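Local structure of alpha-glucosidase (Pseudoalteromonas sp. K8, 5HQA) at residues A[514-522]-A[585-593]; A[474-482]-A[561-569]. The protein hydrolyses alpha-glucosidic bonds as a glycoside hydrolase family 97 enzyme, activated by chloride and caught here with the inhibitor acarbose in its calcium-containing active site. All blocks are in the same frame, centred on the assembly; numbering follows the deposited sequence.

Contact 1: residues A[514-522]-A[585-593]; sequences AKQLALYVV and WYLGAVTDE. With MG (magnesium ion), chain F.
Val590 CG1 touches two helix side chains, 3.7 Å from Ala518 CB and 3.8 Å from Lys515 CG. The lysine stem crosses the valine at about a right angle, and its chain, extended from CG outward, carries NZ along the strand to Thr591 O at 3.1 Å, nearly in line with the C=O (170°). Ser651 OG is a second partner of the ammonium group, so a long aliphatic stem with a polar end suits this buried place. A leucine here would probably leave Thr591 O and Ser651 OG without the ammonium group that joins them. Helix 513-522 crosses strand 585-591 of the antiparallel C-terminal sheet, joining the catalytic TIM-barrel region to the C-terminal beta domain; the segment axes approach to 6.2 Å at 123°. Small residues permit this. Ala518 CB meets Ala589 O at 3.3 Å, and Gly588 passes beneath the last turn, where a CB would collide with Ala518 O and Val521 CB. Val521, with CG1 anti to its own nitrogen (chi1 -168°), sets that methyl 3.5 Å from Gly588 N, while Val522 CG2 rests 3.5 Å from Gly588 O. Further out, Phe546 packs on Val521 and Ile568 on Val522. Past the strand end, Asp592 OD2 binds magnesium at 2.1 Å, and Arg596 pairs with its OD1.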
loop_
_atom_site.group_PDB
_atom_site.type_symbol
_atom_site.label_atom_id
_atom_site.label_comp_id
_atom_site.label_asym_id
_atom_site.label_seq_id
_atom_site.Cartn_x
_atom_site.Cartn_y
_atom_site.Cartn_z
ATOM N N ALA A 514 -17.151 -16.050 -3.353
ATOM C CA ALA A 514 -16.428 -15.748 -4.582
ATOM C C ALA A 514 -15.683 -14.421 -4.481
ATOM O O ALA A 514 -14.606 -14.269 -5.063
ATOM C CB ALA A 514 -17.394 -15.745 -5.769
ATOM N N LYS A 515 -16.219 -13.454 -3.734
ATOM C CA LYS A 515 -15.495 -12.194 -3.568
ATOM C C LYS A 515 -14.177 -12.420 -2.832
ATOM O O LYS A 515 -13.165 -11.774 -3.141
ATOM C CB LYS A 515 -16.372 -11.173 -2.836
ATOM C CG LYS A 515 -15.656 -9.849 -2.526
ATOM C CD LYS A 515 -16.668 -8.731 -2.323
ATOM C CE LYS A 515 -16.024 -7.459 -1.792
ATOM N NZ LYS A 515 -17.086 -6.459 -1.471
ATOM N N GLN A 516 -14.159 -13.351 -1.869
ATOM C CA GLN A 516 -12.909 -13.669 -1.184
ATOM C C GLN A 516 -11.870 -14.215 -2.155
ATOM O O GLN A 516 -10.675 -13.932 -2.013
ATOM C CB GLN A 516 -13.156 -14.668 -0.056
ATOM C CG GLN A 516 -13.933 -14.094 1.122
ATOM C CD GLN A 516 -13.195 -12.955 1.793
ATOM O OE1 GLN A 516 -12.017 -13.084 2.145
ATOM N NE2 GLN A 516 -13.870 -11.816 1.938
ATOM N N LEU A 517 -12.303 -15.000 -3.150
ATOM C CA LEU A 517 -11.367 -15.500 -4.155
ATOM C C LEU A 517 -10.878 -14.375 -5.062
ATOM O O LEU A 517 -9.688 -14.307 -5.403
ATOM C CB LEU A 517 -12.030 -16.594 -4.987
ATOM C CG LEU A 517 -12.514 -17.818 -4.220
ATOM C CD1 LEU A 517 -13.201 -18.784 -5.167
ATOM C CD2 LEU A 517 -11.344 -18.487 -3.521
ATOM N N ALA A 518 -11.786 -13.485 -5.461
ATOM C CA ALA A 518 -11.426 -12.392 -6.356
ATOM C C ALA A 518 -10.331 -11.504 -5.770
ATOM O O ALA A 518 -9.556 -10.898 -6.524
ATOM C CB ALA A 518 -12.669 -11.562 -6.671
ATOM N N LEU A 519 -10.248 -11.410 -4.436
ATOM C CA LEU A 519 -9.258 -10.529 -3.815
ATOM C C LEU A 519 -7.837 -10.859 -4.252
ATOM O O LEU A 519 -6.975 -9.973 -4.270
ATOM C CB LEU A 519 -9.346 -10.618 -2.295
ATOM C CG LEU A 519 -10.657 -10.168 -1.660
ATOM C CD1 LEU A 519 -10.568 -10.277 -0.137
ATOM C CD2 LEU A 519 -10.998 -8.747 -2.094
ATOM N N TYR A 520 -7.559 -12.124 -4.582
ATOM C CA TYR A 520 -6.197 -12.507 -4.934
ATOM C C TYR A 520 -5.747 -11.883 -6.243
ATOM O O TYR A 520 -4.541 -11.824 -6.508
ATOM C CB TYR A 520 -6.076 -14.041 -4.995
ATOM C CG TYR A 520 -6.109 -14.644 -3.609
ATOM C CD1 TYR A 520 -4.939 -14.821 -2.884
ATOM C CD2 TYR A 520 -7.310 -14.973 -3.006
ATOM C CE1 TYR A 520 -4.962 -15.337 -1.604
ATOM C CE2 TYR A 520 -7.345 -15.486 -1.720
ATOM C CZ TYR A 520 -6.168 -15.668 -1.025
ATOM O OH TYR A 520 -6.202 -16.170 0.254
ATOM N N VAL A 521 -6.680 -11.432 -7.076
ATOM C CA VAL A 521 -6.325 -10.726 -8.291
ATOM C C VAL A 521 -6.621 -9.234 -8.188
ATOM O O VAL A 521 -5.930 -8.435 -8.826
ATOM C CB VAL A 521 -7.030 -11.343 -9.519
ATOM C CG1 VAL A 521 -6.431 -10.788 -10.822
ATOM C CG2 VAL A 521 -6.915 -12.862 -9.482
ATOM N N VAL A 522 -7.598 -8.830 -7.374
ATOM C CA VAL A 522 -7.937 -7.414 -7.288
ATOM C C VAL A 522 -6.909 -6.643 -6.467
ATOM O O VAL A 522 -6.520 -5.530 -6.839
ATOM C CB VAL A 522 -9.360 -7.245 -6.723
ATOM C CG1 VAL A 522 -9.615 -5.786 -6.363
ATOM C CG2 VAL A 522 -10.382 -7.727 -7.736
ATOM N N TRP A 585 -3.359 -16.158 -17.729
ATOM C CA TRP A 585 -3.957 -14.913 -17.269
ATOM C C TRP A 585 -4.919 -15.202 -16.126
ATOM O O TRP A 585 -5.454 -16.304 -15.998
ATOM C CB TRP A 585 -4.719 -14.209 -18.393
ATOM C CG TRP A 585 -3.867 -13.487 -19.387
ATOM C CD1 TRP A 585 -3.270 -14.011 -20.502
ATOM C CD2 TRP A 585 -3.553 -12.093 -19.379
ATOM N NE1 TRP A 585 -2.592 -13.024 -21.184
ATOM C CE2 TRP A 585 -2.750 -11.839 -20.513
ATOM C CE3 TRP A 585 -3.869 -11.032 -18.517
ATOM C CZ2 TRP A 585 -2.255 -10.570 -20.806
ATOM C CZ3 TRP A 585 -3.369 -9.770 -18.807
ATOM C CH2 TRP A 585 -2.572 -9.553 -19.945
ATOM N N TYR A 586 -5.145 -14.185 -15.302
ATOM C CA TYR A 586 -6.081 -14.271 -14.193
ATOM C C TYR A 586 -6.952 -13.027 -14.181
ATOM O O TYR A 586 -6.517 -11.954 -14.596
ATOM C CB TYR A 586 -5.347 -14.407 -12.860
ATOM C CG TYR A 586 -4.789 -15.792 -12.650
ATOM C CD1 TYR A 586 -3.624 -16.202 -13.297
ATOM C CD2 TYR A 586 -5.440 -16.695 -11.819
ATOM C CE1 TYR A 586 -3.125 -17.486 -13.119
ATOM C CE2 TYR A 586 -4.947 -17.969 -11.628
ATOM C CZ TYR A 586 -3.795 -18.359 -12.279
ATOM O OH TYR A 586 -3.312 -19.627 -12.078
ATOM N N LEU A 587 -8.186 -13.173 -13.710
ATOM C CA LEU A 587 -9.077 -12.033 -13.584
ATOM C C LEU A 587 -9.726 -12.046 -12.207
ATOM O O LEU A 587 -10.080 -13.110 -11.686
ATOM C CB LEU A 587 -10.155 -12.042 -14.688
ATOM C CG LEU A 587 -11.198 -10.920 -14.667
ATOM C CD1 LEU A 587 -11.629 -10.566 -16.082
ATOM C CD2 LEU A 587 -12.414 -11.300 -13.815
ATOM N N GLY A 588 -9.883 -10.866 -11.622
ATOM C CA GLY A 588 -10.678 -10.743 -10.419
ATOM C C GLY A 588 -11.585 -9.536 -10.538
ATOM O O GLY A 588 -11.177 -8.495 -11.068
ATOM N N ALA A 589 -12.827 -9.664 -10.077
ATOM C CA ALA A 589 -13.761 -8.546 -10.061
ATOM C C ALA A 589 -14.509 -8.556 -8.735
ATOM O O ALA A 589 -14.833 -9.626 -8.217
ATOM C CB ALA A 589 -14.750 -8.624 -11.233
ATOM N N VAL A 590 -14.760 -7.370 -8.174
ATOM C CA VAL A 590 -15.585 -7.251 -6.975
ATOM C C VAL A 590 -16.536 -6.075 -7.144
ATOM O O VAL A 590 -16.286 -5.146 -7.917
ATOM C CB VAL A 590 -14.768 -7.073 -5.672
ATOM C CG1 VAL A 590 -13.844 -8.277 -5.435
ATOM C CG2 VAL A 590 -13.993 -5.766 -5.695
ATOM N N THR A 591 -17.638 -6.128 -6.404
ATOM C CA THR A 591 -18.579 -5.025 -6.362
ATOM C C THR A 591 -18.740 -4.552 -4.917
ATOM O O THR A 591 -18.129 -5.088 -3.989
ATOM C CB THR A 591 -19.922 -5.438 -6.966
ATOM O OG1 THR A 591 -20.798 -4.302 -7.009
ATOM C CG2 THR A 591 -20.556 -6.562 -6.127
ATOM N N ASP A 592 -19.575 -3.531 -4.745
ATOM C CA ASP A 592 -19.889 -2.972 -3.433
ATOM C C ASP A 592 -21.169 -3.607 -2.895
ATOM O O ASP A 592 -21.403 -4.800 -3.104
ATOM C CB ASP A 592 -20.018 -1.444 -3.527
ATOM C CG ASP A 592 -21.072 -0.999 -4.556
ATOM O OD1 ASP A 592 -21.745 -1.879 -5.133
ATOM O OD2 ASP A 592 -21.236 0.228 -4.776
ATOM N N GLU A 593 -22.025 -2.825 -2.227
ATOM C CA GLU A 593 -23.248 -3.407 -1.677
ATOM C C GLU A 593 -24.264 -3.781 -2.755
ATOM O O GLU A 593 -25.234 -4.490 -2.448
ATOM C CB GLU A 593 -23.888 -2.444 -0.667
ATOM C CG GLU A 593 -24.573 -1.216 -1.298
ATOM C CD GLU A 593 -23.586 -0.149 -1.783
ATOM O OE1 GLU A 593 -22.386 -0.210 -1.422
ATOM O OE2 GLU A 593 -24.017 0.757 -2.532
HETATM MG MG MG F . -20.684 2.177 -4.259
HETATM O O HOH W 1 -20.912 1.909 -2.260
HETATM O O HOH W 2 -22.740 2.530 -4.347
HETATM O O HOH W 3 -20.334 4.185 -3.858
#

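Contact 2: residues A[474-482]-A[561-569]; sequences HISMLAFTR and DGAVGDFIV. With MG (magnesium ion), chain F.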
loop_
_atom_site.group_PDB
_atom_site.type_symbol
_atom_site.label_atom_id
_atom_site.label_comp_id
_atom_site.label_asym_id
_atom_site.label_seq_id
_atom_site.Cartn_x
_atom_site.Cartn_y
_atom_site.Cartn_z
ATOM N N HIS A 474 -15.877 -1.575 0.713
ATOM C CA HIS A 474 -14.512 -1.298 1.159
ATOM C C HIS A 474 -13.472 -1.645 0.090
ATOM O O HIS A 474 -12.559 -0.851 -0.179
ATOM C CB HIS A 474 -14.228 -2.057 2.457
ATOM C CG HIS A 474 -12.923 -1.690 3.093
ATOM N ND1 HIS A 474 -12.602 -0.392 3.445
ATOM C CD2 HIS A 474 -11.853 -2.449 3.430
ATOM C CE1 HIS A 474 -11.391 -0.371 3.973
ATOM N NE2 HIS A 474 -10.917 -1.607 3.980
ATOM N N ILE A 475 -13.562 -2.839 -0.515
ATOM C CA ILE A 475 -12.547 -3.218 -1.499
ATOM C C ILE A 475 -12.553 -2.243 -2.673
ATOM O O ILE A 475 -11.493 -1.811 -3.148
ATOM C CB ILE A 475 -12.747 -4.669 -1.984
ATOM C CG1 ILE A 475 -12.788 -5.646 -0.797
ATOM C CG2 ILE A 475 -11.639 -5.041 -2.978
ATOM C CD1 ILE A 475 -11.558 -5.576 0.105
ATOM N N SER A 476 -13.742 -1.879 -3.163
ATOM C CA SER A 476 -13.804 -0.968 -4.299
ATOM C C SER A 476 -13.402 0.451 -3.919
ATOM O O SER A 476 -13.171 1.269 -4.815
ATOM C CB SER A 476 -15.205 -0.992 -4.915
ATOM O OG SER A 476 -16.154 -0.445 -4.014
ATOM N N MET A 477 -13.325 0.764 -2.622
ATOM C CA MET A 477 -12.675 2.000 -2.188
ATOM C C MET A 477 -11.158 1.846 -2.192
ATOM O O MET A 477 -10.443 2.670 -2.774
ATOM C CB MET A 477 -13.152 2.388 -0.787
ATOM C CG MET A 477 -14.604 2.802 -0.716
ATOM S SD MET A 477 -14.879 4.379 -1.562
ATOM C CE MET A 477 -16.615 4.645 -1.148
ATOM N N LEU A 478 -10.655 0.789 -1.542
ATOM C CA LEU A 478 -9.213 0.558 -1.477
ATOM C C LEU A 478 -8.574 0.611 -2.853
ATOM O O LEU A 478 -7.491 1.185 -3.023
ATOM C CB LEU A 478 -8.916 -0.807 -0.838
ATOM C CG LEU A 478 -9.196 -0.973 0.660
ATOM C CD1 LEU A 478 -8.914 -2.427 1.078
ATOM C CD2 LEU A 478 -8.365 0.002 1.492
ATOM N N ALA A 479 -9.233 0.013 -3.847
ATOM C CA ALA A 479 -8.622 -0.147 -5.164
ATOM C C ALA A 479 -8.258 1.185 -5.807
ATOM O O ALA A 479 -7.354 1.232 -6.646
ATOM C CB ALA A 479 -9.556 -0.927 -6.090
ATOM N N PHE A 480 -8.947 2.271 -5.450
ATOM C CA PHE A 480 -8.701 3.570 -6.068
ATOM C C PHE A 480 -8.140 4.581 -5.077
ATOM O O PHE A 480 -8.051 5.778 -5.389
ATOM C CB PHE A 480 -9.985 4.111 -6.707
ATOM C CG PHE A 480 -10.566 3.207 -7.761
ATOM C CD1 PHE A 480 -10.126 3.283 -9.077
ATOM C CD2 PHE A 480 -11.555 2.281 -7.435
ATOM C CE1 PHE A 480 -10.651 2.450 -10.048
ATOM C CE2 PHE A 480 -12.095 1.440 -8.401
ATOM C CZ PHE A 480 -11.647 1.526 -9.712
ATOM N N THR A 481 -7.763 4.129 -3.889
ATOM C CA THR A 481 -7.175 5.015 -2.903
ATOM C C THR A 481 -5.897 4.372 -2.380
ATOM O O THR A 481 -4.823 4.549 -2.965
ATOM C CB THR A 481 -8.185 5.298 -1.780
ATOM O OG1 THR A 481 -8.630 4.060 -1.205
ATOM C CG2 THR A 481 -9.406 6.060 -2.318
ATOM N N ARG A 482 -6.017 3.592 -1.299
ATOM C CA ARG A 482 -4.865 2.920 -0.699
ATOM C C ARG A 482 -4.035 2.150 -1.728
ATOM O O ARG A 482 -2.798 2.192 -1.694
ATOM C CB ARG A 482 -5.350 1.979 0.408
ATOM C CG ARG A 482 -4.330 0.938 0.842
ATOM C CD ARG A 482 -3.118 1.558 1.550
ATOM N NE ARG A 482 -2.189 0.502 1.955
ATOM C CZ ARG A 482 -1.338 -0.103 1.129
ATOM N NH1 ARG A 482 -0.548 -1.071 1.583
ATOM N NH2 ARG A 482 -1.269 0.265 -0.147
ATOM N N ASP A 561 -11.878 -2.072 -15.892
ATOM C CA ASP A 561 -13.075 -1.266 -15.709
ATOM C C ASP A 561 -13.256 -1.061 -14.212
ATOM O O ASP A 561 -12.666 -1.782 -13.402
ATOM C CB ASP A 561 -14.295 -1.952 -16.333
ATOM C CG ASP A 561 -15.486 -1.027 -16.466
ATOM O OD1 ASP A 561 -16.573 -1.542 -16.806
ATOM O OD2 ASP A 561 -15.346 0.203 -16.228
ATOM N N GLY A 562 -14.053 -0.067 -13.850
ATOM C CA GLY A 562 -14.298 0.173 -12.442
ATOM C C GLY A 562 -14.795 1.575 -12.198
ATOM O O GLY A 562 -14.786 2.438 -13.078
ATOM N N ALA A 563 -15.233 1.789 -10.961
ATOM C CA ALA A 563 -15.683 3.095 -10.495
ATOM C C ALA A 563 -15.445 3.138 -8.996
ATOM O O ALA A 563 -15.717 2.156 -8.298
ATOM C CB ALA A 563 -17.167 3.334 -10.818
ATOM N N VAL A 564 -14.933 4.268 -8.502
ATOM C CA VAL A 564 -14.504 4.322 -7.109
ATOM C C VAL A 564 -15.683 4.032 -6.193
ATOM O O VAL A 564 -16.750 4.650 -6.307
ATOM C CB VAL A 564 -13.883 5.687 -6.778
ATOM C CG1 VAL A 564 -13.347 5.665 -5.332
ATOM C CG2 VAL A 564 -12.797 6.048 -7.785
ATOM N N GLY A 565 -15.491 3.096 -5.265
ATOM C CA GLY A 565 -16.538 2.777 -4.313
ATOM C C GLY A 565 -17.687 1.975 -4.878
ATOM O O GLY A 565 -18.693 1.787 -4.183
ATOM N N ASP A 566 -17.577 1.507 -6.123
ATOM C CA ASP A 566 -18.607 0.690 -6.752
ATOM C C ASP A 566 -18.081 -0.652 -7.231
ATOM O O ASP A 566 -18.636 -1.689 -6.850
ATOM C CB ASP A 566 -19.254 1.444 -7.927
ATOM C CG ASP A 566 -20.126 2.600 -7.472
ATOM O OD1 ASP A 566 -20.445 2.679 -6.256
ATOM O OD2 ASP A 566 -20.498 3.428 -8.334
ATOM N N PHE A 567 -17.033 -0.680 -8.055
ATOM C CA PHE A 567 -16.525 -1.969 -8.529
ATOM C C PHE A 567 -15.161 -1.784 -9.169
ATOM O O PHE A 567 -14.757 -0.666 -9.498
ATOM C CB PHE A 567 -17.482 -2.631 -9.535
ATOM C CG PHE A 567 -17.486 -1.991 -10.903
ATOM C CD1 PHE A 567 -18.179 -0.801 -11.133
ATOM C CD2 PHE A 567 -16.823 -2.595 -11.973
ATOM C CE1 PHE A 567 -18.201 -0.214 -12.406
ATOM C CE2 PHE A 567 -16.838 -2.021 -13.243
ATOM C CZ PHE A 567 -17.526 -0.826 -13.462
ATOM N N ILE A 568 -14.462 -2.905 -9.360
ATOM C CA ILE A 568 -13.216 -2.917 -10.121
ATOM C C ILE A 568 -13.039 -4.303 -10.731
ATOM O O ILE A 568 -13.434 -5.313 -10.140
ATOM C CB ILE A 568 -11.986 -2.519 -9.261
ATOM C CG1 ILE A 568 -10.709 -2.573 -10.114
ATOM C CG2 ILE A 568 -11.868 -3.416 -8.044
ATOM C CD1 ILE A 568 -9.765 -1.451 -9.926
ATOM N N VAL A 569 -12.454 -4.337 -11.934
ATOM C CA VAL A 569 -12.112 -5.565 -12.648
ATOM C C VAL A 569 -10.639 -5.495 -13.023
ATOM O O VAL A 569 -10.217 -4.558 -13.715
ATOM C CB VAL A 569 -12.964 -5.759 -13.912
ATOM C CG1 VAL A 569 -12.631 -7.103 -14.569
ATOM C CG2 VAL A 569 -14.446 -5.663 -13.578
HETATM MG MG MG F . -20.684 2.177 -4.259
HETATM O O HOH W 1 -20.912 1.909 -2.260
HETATM O O HOH W 2 -22.740 2.530 -4.347
HETATM O O HOH W 3 -20.334 4.185 -3.858
#
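The tight turn between strands 554-563 and 567-574, the first hairpin of the C-terminal beta domain, carries two of the three protein ligands of the magnesium site and packs against helix 474-478 and the turn after it. Gly565 N donates to Ser476 O at 3.0 Å; the N-H points well at the oxygen (163°), although the nitrogen stands above the carbonyl plane. Glycine suits this position twice over: its phi is positive, and a CB would strike Met477 CE. Met477, bent at chi2, instead lays SD 3.6 Å from Gly565 CA. Ser476 presents CB to the backbone of Phe567, and its hydroxyl bonds to the carbonyl of Glu473, just before the helix.

Phe480 lies across one side of the hairpin, touching both arms. With CG anti to the carbonyl carbon (chi1 -59°), the ring has Val564 N over one face and Phe567 O at its edge, 3.6 Å from CE2. Val564 CG2 touches CB and CG at the root, while Ile568 CD1 approaches CZ obliquely at 3.5 Å and also meets Ala479 CB. Gly562 has backbone angles at which a CB would jam against the carbonyl O of Asp561, and that CB would also strike Phe480 CZ. Asp566 and Phe567 both face Ala563 in a classic beta bulge, and Ala563 O accepts from both their nitrogens.

Gly565 O and Asp566 OD1 bind magnesium at 2.0 and 2.1 Å, and Asp592 completes the protein ligands. Magnesium on Gly565 O probably polarises the Gly565-Asp566 peptide and so strengthens the Asp566 N-H given to Ala563 O; the same glycine's own N-H holds the turn to the helix.

Overall arrangement
Following the chain, 474-482 comes first, then 514-522, both in the glycoside hydrolase 97 region that holds the TIM barrel; the C-terminal sheet then supplies 561-569 and 585-593 in the same order. Contact 2 closes a loop of 78 intervening residues and contact 1 one of 62, and the two loops cross because their segments alternate. Both fasten the barrel region to neighbouring strands of one antiparallel sheet, 567-574 and 585-591, which are probably joined between the contacts by Val590 N to Ile568 O (3.1 Å). The magnesium ion, with ligands from both contacts, gives a second tie. The contact centres lie about 11 Å apart.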